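Local coordinates for protein polyhedrin (Operophtera brumata cypovirus 19, PDB 5A99) that forms the polyhedra of an insect cypovirus, the microcrystalline occlusion bodies that probably embed and protect its virus particles, at residues Asn70-Asp75 against Asp217-Tyr222; Gln47-Gln52 against Asp64-Pro69; Leu39-Ser44 against Asn106-Phe111. All coordinates share one frame; numbering follows the deposited sequence.

In the fold
All three contacts bear on the six-stranded antiparallel sheet and are mainly buried. The chain from D64 to D75 serves both contact 1, where it lies against strand 218-222, outermost within the chain, and contact 2, where it meets the neighbouring strand 46-53; the two are joined by a hydrogen bond between N70 ND2 and Q47 OE1. Contact 3 pairs strands 33-40 and 110-116 further into the sheet, and it alone has exposed touching residues, K42 and V109. Contact 1 is aliphatic and aromatic with a water bridge, contact 2 sets a glutamine amide against loop carbonyls, and contact 3 depends on main-chain bonds and on waters beside K42, with no other chain of the assembly touching it.

Contact 1: residues Asn70-Asp75 against Asp217-Tyr222; sequences NYRIND and DLYAHY
N70 OD1 is held by two backbone amides: R72 N, at 2.8 Å, closes an Asx turn, and I73 N, at 2.9 Å, extends it to an Asx motif. Y219 CE2 lies 4.1 Å from this N70 OD1. The I73 amide comes from above the carbonyl plane, 55° out of it, while that of R72 is tilted only slightly. N70 ND2 donates to V67 O and Q47 OE1. R72 lays its CB over one face of the Y219 ring, 4.0 Å from the ring centroid, a CH-pi contact displaced toward the rim. Bends at chi2 and chi3 (-57° and -58°) fold the guanidinium back, with Y219 CD1 over its face, and bring R72 NH2 to a water at 2.8 Å; this water donates to D217 O at 2.6 Å. NH2 also forms a salt bridge with D64 of the second subunit, and the Y219 hydroxyl bonds to Q65 O. Beside this, I73 CG1 rests 4.0 Å from Y219 CB, and I73 CG2 meets H221 CB at 3.8 Å. Adhesion is thus mainly aliphatic and aromatic, without a direct hydrogen bond between the segments, and the R72 charge is probably neutralised in part across the trimer interface.

Contact 2: residues Gln47-Gln52 against Asp64-Pro69; sequences QIIRAQ and DQLVLP
A side chain from a sheet strand reaching into the main chain of a loop defines this contact: Q47, on strand 46-53, extends its amide to the carbonyls of L66 and V67. The loop runs between strand 56-61 and helix 81-92 and lies against the face of the six-stranded sheet that carries Q47 and I49. With CG anti to its backbone N (chi1 179°) and the chain continuing almost straight through chi2, the glutamine projects its amide far enough to meet the turning backbone. Q47 NE2 gives a weak hydrogen bond to V67 O, 3.3 Å long though fairly straight at 160°, and also lies 2.9 Å from L66 O. The other end of the amide is satisfied too, since Q47 OE1 accepts from N70 ND2. The apolar part of the contact is small, a single approach of I49 CD1 to L66 CD2 at 4.3 Å. Two further van der Waals contacts involve polar atoms: I49 CD1 stands 4.0 Å from Q65 O, and L68 CB approaches Q47 NE2 to 4.1 Å just before the cis peptide bond leading to P69. Y219 packs beside both Q47 and I49, while the L66 side chain also touches L37 of strand 33-40 and Y61 of strand 56-61. One buried glutamine, both ends of whose amide are engaged, thus gives V67 O a polar partner in an otherwise closely covered setting, which would tie the loop backbone to the strand through a buried amide.

Contact 3: residues Leu39-Ser44 against Asn106-Phe111; sequences LYMKDS and NEPVSF
Y40 O is shared by two successive amides of segment 106-111: V109 N donates at 2.7 Å, nearly along the C=O axis, and S110 N adds a weak bond at 3.5 Å. In return Y40 N donates to S110 O at 3.0 Å, with an angle of 163° at the hydrogen. Next along, L39 and F111 form a non-hydrogen-bonded pair, and L39 CD2 packs 4.0 Å from F111 CB; the F111 ring goes on to meet F126, F174 and F179. The Y40 ring turns an edge toward the S110-F111 peptide, and its hydroxyl bonds with Y240 OH and Q112 NE2. Beyond the paired residues the strand turns back through a type I turn, in which M41 O accepts from S44 N. M41, its chain bent at chi2 and chi3, folds back to set SD against P108 CB and CE 3.3 Å from N106 O, which accepts from L68 N. Two waters bridge K42 and E107. K42 N donates to one that passes a hydrogen to E107 O at 2.8 Å, while the second links K42 NZ to E107 OE1, two charged groups otherwise 4.5 Å apart and beyond a salt bridge. Both ends have further partners: K42 NZ bonds to G104 O, E107 OE1 accepts from G104 N, and E107 OE2 is bonded to H182 ND1 and W63 NE1. The extended K42 chain reaches this site by running past E107 O, with CG also touching V109 CG2 at 3.6 Å. Two residues, V109 and S110, facing the single residue Y40 make a classic beta bulge, placed where the antiparallel pairing of strands 33-40 and 110-116 gives way to a turn.

Contact 1: residues Asn70-Asp75 against Asp217-Tyr222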
# COMPACT_ATOMS: atom_id res chain seq x y z
N ASN A 70 -8.71 -10.29 11.90
CA ASN A 70 -8.48 -8.97 11.35
C ASN A 70 -9.33 -8.78 10.09
O ASN A 70 -10.05 -9.69 9.68
CB ASN A 70 -6.98 -8.75 11.05
CG ASN A 70 -6.44 -9.72 10.04
OD1 ASN A 70 -6.65 -9.58 8.83
ND2 ASN A 70 -5.69 -10.71 10.52
N TYR A 71 -9.24 -7.60 9.47
CA TYR A 71 -10.12 -7.29 8.35
C TYR A 71 -9.76 -8.09 7.06
O TYR A 71 -10.59 -8.21 6.16
CB TYR A 71 -10.20 -5.77 8.11
CG TYR A 71 -8.90 -5.09 7.75
CD1 TYR A 71 -8.03 -4.64 8.74
CD2 TYR A 71 -8.54 -4.89 6.42
CE1 TYR A 71 -6.84 -4.03 8.41
CE2 TYR A 71 -7.36 -4.27 6.09
CZ TYR A 71 -6.51 -3.84 7.08
OH TYR A 71 -5.32 -3.21 6.74
N ARG A 72 -8.56 -8.66 7.01
CA ARG A 72 -8.17 -9.55 5.91
C ARG A 72 -8.59 -10.99 6.21
O ARG A 72 -9.07 -11.70 5.32
CB ARG A 72 -6.66 -9.47 5.67
CG ARG A 72 -6.13 -8.07 5.42
CD ARG A 72 -6.83 -7.39 4.24
NE ARG A 72 -6.69 -8.16 3.00
CZ ARG A 72 -5.65 -8.07 2.18
NH1 ARG A 72 -4.64 -7.24 2.44
NH2 ARG A 72 -5.61 -8.82 1.08
N ILE A 73 -8.39 -11.42 7.46
CA ILE A 73 -8.86 -12.73 7.95
C ILE A 73 -9.78 -12.52 9.15
O ILE A 73 -9.34 -12.49 10.31
CB ILE A 73 -7.69 -13.65 8.36
CG1 ILE A 73 -6.70 -13.81 7.21
CG2 ILE A 73 -8.21 -15.02 8.82
CD1 ILE A 73 -7.22 -14.64 6.04
N ASN A 74 -11.07 -12.38 8.86
CA ASN A 74 -12.08 -12.10 9.87
C ASN A 74 -12.95 -13.33 10.11
O ASN A 74 -14.16 -13.32 9.87
CB ASN A 74 -12.93 -10.92 9.38
CG ASN A 74 -13.62 -10.19 10.51
OD1 ASN A 74 -13.17 -10.20 11.65
ND2 ASN A 74 -14.74 -9.55 10.19
N ASP A 75 -12.33 -14.41 10.58
CA ASP A 75 -13.03 -15.69 10.72
C ASP A 75 -13.19 -16.15 12.17
O ASP A 75 -13.60 -17.28 12.43
CB ASP A 75 -12.36 -16.79 9.88
CG ASP A 75 -10.87 -16.94 10.17
OD1 ASP A 75 -10.45 -16.61 11.31
OD2 ASP A 75 -10.13 -17.39 9.27
N ASP A 217 0.08 -9.08 -1.10
CA ASP A 217 0.45 -9.96 -0.00
C ASP A 217 -0.65 -11.00 0.13
O ASP A 217 -1.84 -10.67 0.04
CB ASP A 217 0.61 -9.19 1.31
CG ASP A 217 1.85 -8.31 1.34
OD1 ASP A 217 2.75 -8.49 0.48
OD2 ASP A 217 1.94 -7.45 2.24
N LEU A 218 -0.26 -12.24 0.34
CA LEU A 218 -1.23 -13.30 0.56
C LEU A 218 -1.41 -13.53 2.05
O LEU A 218 -0.43 -13.65 2.78
CB LEU A 218 -0.78 -14.60 -0.11
CG LEU A 218 -1.72 -15.80 0.05
CD1 LEU A 218 -1.69 -16.70 -1.18
CD2 LEU A 218 -1.35 -16.59 1.28
N TYR A 219 -2.67 -13.54 2.50
CA TYR A 219 -3.02 -13.88 3.87
C TYR A 219 -3.69 -15.25 3.90
O TYR A 219 -4.60 -15.51 3.12
CB TYR A 219 -4.00 -12.85 4.43
CG TYR A 219 -3.38 -11.65 5.14
CD1 TYR A 219 -2.73 -10.66 4.42
CD2 TYR A 219 -3.49 -11.51 6.51
CE1 TYR A 219 -2.18 -9.55 5.07
CE2 TYR A 219 -2.94 -10.41 7.17
CZ TYR A 219 -2.29 -9.43 6.44
OH TYR A 219 -1.75 -8.34 7.10
N ALA A 220 -3.26 -16.11 4.81
CA ALA A 220 -3.83 -17.46 4.95
C ALA A 220 -3.96 -17.84 6.41
O ALA A 220 -3.14 -17.44 7.23
CB ALA A 220 -2.98 -18.49 4.22
N HIS A 221 -4.99 -18.63 6.72
CA HIS A 221 -5.25 -19.10 8.07
C HIS A 221 -5.33 -20.63 8.06
O HIS A 221 -6.13 -21.22 7.33
CB HIS A 221 -6.56 -18.48 8.58
CG HIS A 221 -6.84 -18.75 10.03
ND1 HIS A 221 -5.90 -19.23 10.90
CD2 HIS A 221 -7.98 -18.58 10.75
CE1 HIS A 221 -6.44 -19.36 12.10
NE2 HIS A 221 -7.70 -18.98 12.03
N TYR A 222 -4.47 -21.27 8.85
CA TYR A 222 -4.41 -22.74 8.92
C TYR A 222 -4.69 -23.26 10.33
O TYR A 222 -4.26 -22.67 11.33
CB TYR A 222 -3.06 -23.27 8.40
CG TYR A 222 -3.00 -23.28 6.89
CD1 TYR A 222 -3.61 -24.29 6.15
CD2 TYR A 222 -2.37 -22.25 6.19
CE1 TYR A 222 -3.59 -24.30 4.77
CE2 TYR A 222 -2.34 -22.25 4.79
CZ TYR A 222 -2.95 -23.28 4.09
OH TYR A 222 -2.93 -23.30 2.71
O HOH W 1 -3.02 -8.31 0.07

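Contact 2: residues Gln47-Gln52 against Asp64-Pro69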
# COMPACT_ATOMS: atom_id res chain seq x y z
N GLN A 47 -1.41 -17.90 11.22
CA GLN A 47 -1.69 -16.91 10.21
C GLN A 47 -0.41 -16.69 9.40
O GLN A 47 0.63 -16.33 9.94
CB GLN A 47 -2.17 -15.60 10.83
CG GLN A 47 -2.45 -14.53 9.79
CD GLN A 47 -3.21 -13.35 10.34
OE1 GLN A 47 -4.18 -12.89 9.75
NE2 GLN A 47 -2.75 -12.83 11.48
N ILE A 48 -0.52 -16.92 8.09
CA ILE A 48 0.60 -16.78 7.17
C ILE A 48 0.41 -15.54 6.31
O ILE A 48 -0.65 -15.32 5.72
CB ILE A 48 0.73 -18.03 6.26
CG1 ILE A 48 0.87 -19.29 7.11
CG2 ILE A 48 1.93 -17.90 5.31
CD1 ILE A 48 1.10 -20.57 6.32
N ILE A 49 1.44 -14.71 6.28
CA ILE A 49 1.47 -13.55 5.40
C ILE A 49 2.65 -13.76 4.46
O ILE A 49 3.79 -13.89 4.92
CB ILE A 49 1.63 -12.24 6.19
CG1 ILE A 49 0.44 -12.04 7.13
CG2 ILE A 49 1.74 -11.04 5.27
CD1 ILE A 49 0.59 -10.87 8.04
N ARG A 50 2.38 -13.84 3.17
CA ARG A 50 3.45 -13.94 2.18
C ARG A 50 3.53 -12.69 1.33
O ARG A 50 2.56 -12.27 0.69
CB ARG A 50 3.28 -15.13 1.25
CG ARG A 50 4.44 -15.27 0.27
CD ARG A 50 4.28 -16.44 -0.67
NE ARG A 50 3.40 -16.18 -1.81
CZ ARG A 50 2.36 -16.94 -2.15
NH1 ARG A 50 2.04 -17.99 -1.41
NH2 ARG A 50 1.64 -16.64 -3.24
N ALA A 51 4.73 -12.13 1.31
CA ALA A 51 5.07 -11.07 0.37
C ALA A 51 5.98 -11.66 -0.69
O ALA A 51 6.78 -12.57 -0.41
CB ALA A 51 5.77 -9.96 1.08
N GLN A 52 5.87 -11.15 -1.90
CA GLN A 52 6.70 -11.63 -3.00
C GLN A 52 6.88 -10.57 -4.06
O GLN A 52 6.01 -9.71 -4.27
CB GLN A 52 6.09 -12.89 -3.62
CG GLN A 52 4.84 -12.64 -4.42
CD GLN A 52 4.13 -13.93 -4.84
OE1 GLN A 52 4.14 -14.93 -4.12
NE2 GLN A 52 3.50 -13.90 -6.01
N ASP A 64 -3.01 -4.33 14.04
CA ASP A 64 -4.32 -4.82 13.63
C ASP A 64 -4.26 -5.56 12.29
O ASP A 64 -5.26 -6.09 11.82
CB ASP A 64 -5.34 -3.68 13.58
CG ASP A 64 -5.14 -2.74 12.39
OD1 ASP A 64 -3.98 -2.50 12.01
OD2 ASP A 64 -6.16 -2.26 11.85
N GLN A 65 -3.08 -5.61 11.68
CA GLN A 65 -2.90 -6.43 10.51
C GLN A 65 -2.17 -7.72 10.86
O GLN A 65 -1.99 -8.57 9.99
CB GLN A 65 -2.15 -5.64 9.44
CG GLN A 65 -2.87 -4.35 9.08
CD GLN A 65 -2.01 -3.40 8.27
OE1 GLN A 65 -0.81 -3.27 8.51
NE2 GLN A 65 -2.61 -2.74 7.30
N LEU A 66 -1.79 -7.87 12.13
CA LEU A 66 -1.06 -9.05 12.61
C LEU A 66 -1.91 -9.94 13.53
O LEU A 66 -1.74 -11.15 13.57
CB LEU A 66 0.21 -8.63 13.36
CG LEU A 66 1.26 -7.85 12.54
CD1 LEU A 66 2.32 -7.24 13.45
CD2 LEU A 66 1.87 -8.75 11.51
N VAL A 67 -2.83 -9.33 14.26
CA VAL A 67 -3.69 -10.10 15.15
C VAL A 67 -4.65 -10.95 14.30
O VAL A 67 -4.77 -10.74 13.09
CB VAL A 67 -4.50 -9.18 16.07
CG1 VAL A 67 -3.58 -8.39 16.97
CG2 VAL A 67 -5.40 -8.25 15.25
N LEU A 68 -5.31 -11.91 14.93
CA LEU A 68 -6.43 -12.60 14.30
C LEU A 68 -7.56 -12.75 15.31
O LEU A 68 -7.37 -13.32 16.38
CB LEU A 68 -5.99 -13.97 13.77
CG LEU A 68 -6.94 -14.65 12.77
CD1 LEU A 68 -6.21 -15.77 12.01
CD2 LEU A 68 -8.18 -15.20 13.47
N PRO A 69 -8.77 -12.31 14.96
CA PRO A 69 -9.18 -11.92 13.61
C PRO A 69 -8.74 -10.51 13.21
O PRO A 69 -8.43 -9.65 14.05
CB PRO A 69 -10.70 -11.98 13.68
CG PRO A 69 -11.01 -11.64 15.10
CD PRO A 69 -9.89 -12.22 15.91

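Contact 3: residues Leu39-Ser44 against Asn106-Phe111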
# COMPACT_ATOMS: atom_id res chain seq x y z
N LEU A 39 2.67 -16.31 11.77
CA LEU A 39 2.28 -15.96 13.13
C LEU A 39 1.58 -17.13 13.80
O LEU A 39 0.58 -17.64 13.31
CB LEU A 39 1.36 -14.74 13.11
CG LEU A 39 2.00 -13.56 12.38
CD1 LEU A 39 1.01 -12.45 12.08
CD2 LEU A 39 3.16 -13.03 13.20
N TYR A 40 2.14 -17.57 14.92
CA TYR A 40 1.57 -18.67 15.67
C TYR A 40 0.67 -18.10 16.75
O TYR A 40 1.12 -17.39 17.65
CB TYR A 40 2.68 -19.54 16.25
CG TYR A 40 3.64 -19.99 15.18
CD1 TYR A 40 3.38 -21.13 14.41
CD2 TYR A 40 4.79 -19.26 14.89
CE1 TYR A 40 4.25 -21.54 13.42
CE2 TYR A 40 5.66 -19.66 13.91
CZ TYR A 40 5.39 -20.79 13.17
OH TYR A 40 6.26 -21.18 12.19
N MET A 41 -0.60 -18.42 16.64
CA MET A 41 -1.62 -17.78 17.45
C MET A 41 -1.86 -18.58 18.74
O MET A 41 -1.31 -19.67 18.94
CB MET A 41 -2.91 -17.61 16.63
CG MET A 41 -2.71 -16.97 15.24
SD MET A 41 -1.73 -15.45 15.12
CE MET A 41 -2.82 -14.31 15.96
N LYS A 42 -2.68 -18.03 19.61
CA LYS A 42 -2.88 -18.57 20.95
C LYS A 42 -3.69 -19.87 20.93
O LYS A 42 -3.69 -20.64 21.90
CB LYS A 42 -3.52 -17.50 21.84
CG LYS A 42 -2.58 -16.32 22.07
CD LYS A 42 -3.14 -15.23 22.97
CE LYS A 42 -2.03 -14.28 23.41
NZ LYS A 42 -2.46 -13.19 24.30
N ASP A 43 -4.36 -20.16 19.81
CA ASP A 43 -5.08 -21.43 19.67
C ASP A 43 -4.27 -22.45 18.88
O ASP A 43 -4.78 -23.52 18.49
CB ASP A 43 -6.46 -21.19 19.03
CG ASP A 43 -6.38 -20.58 17.64
OD1 ASP A 43 -5.26 -20.26 17.16
OD2 ASP A 43 -7.45 -20.39 17.03
N SER A 44 -3.01 -22.11 18.66
CA SER A 44 -2.07 -22.90 17.85
C SER A 44 -2.33 -22.87 16.36
O SER A 44 -1.60 -23.52 15.60
CB SER A 44 -1.99 -24.35 18.33
OG SER A 44 -1.33 -24.41 19.58
N ASN A 106 -6.57 -12.32 20.52
CA ASN A 106 -6.34 -12.18 19.08
C ASN A 106 -4.87 -12.03 18.72
O ASN A 106 -4.52 -12.04 17.55
CB ASN A 106 -7.14 -10.99 18.51
CG ASN A 106 -6.84 -9.67 19.24
OD1 ASN A 106 -6.39 -9.67 20.39
ND2 ASN A 106 -7.11 -8.55 18.57
N GLU A 107 -4.02 -11.88 19.73
CA GLU A 107 -2.60 -11.59 19.50
C GLU A 107 -1.75 -12.85 19.34
O GLU A 107 -2.01 -13.86 19.98
CB GLU A 107 -2.05 -10.77 20.66
CG GLU A 107 -2.67 -9.39 20.83
CD GLU A 107 -1.97 -8.59 21.90
OE1 GLU A 107 -2.16 -8.90 23.09
OE2 GLU A 107 -1.21 -7.66 21.56
N PRO A 108 -0.72 -12.77 18.49
CA PRO A 108 0.17 -13.89 18.19
C PRO A 108 1.10 -14.19 19.37
O PRO A 108 1.47 -13.29 20.12
CB PRO A 108 0.97 -13.40 16.98
CG PRO A 108 1.01 -11.91 17.16
CD PRO A 108 -0.30 -11.54 17.79
N VAL A 109 1.44 -15.46 19.53
CA VAL A 109 2.36 -15.88 20.57
C VAL A 109 3.80 -15.72 20.12
O VAL A 109 4.68 -15.35 20.90
CB VAL A 109 2.11 -17.36 20.91
CG1 VAL A 109 3.05 -17.82 22.02
CG2 VAL A 109 0.68 -17.56 21.32
N SER A 110 4.05 -16.00 18.85
CA SER A 110 5.40 -16.02 18.34
C SER A 110 5.34 -15.96 16.83
O SER A 110 4.25 -15.97 16.24
CB SER A 110 6.14 -17.27 18.80
OG SER A 110 5.60 -18.42 18.16
N PHE A 111 6.51 -15.91 16.21
CA PHE A 111 6.59 -15.76 14.76
C PHE A 111 7.73 -16.59 14.17
O PHE A 111 8.68 -16.98 14.86
CB PHE A 111 6.81 -14.28 14.41
CG PHE A 111 8.21 -13.80 14.72
CD1 PHE A 111 9.23 -13.99 13.81
CD2 PHE A 111 8.50 -13.19 15.93
CE1 PHE A 111 10.52 -13.58 14.10
CE2 PHE A 111 9.80 -12.77 16.22
CZ PHE A 111 10.80 -12.96 15.29
O HOH W 2 -4.09 -15.48 19.19
O HOH W 3 -0.25 -11.16 23.81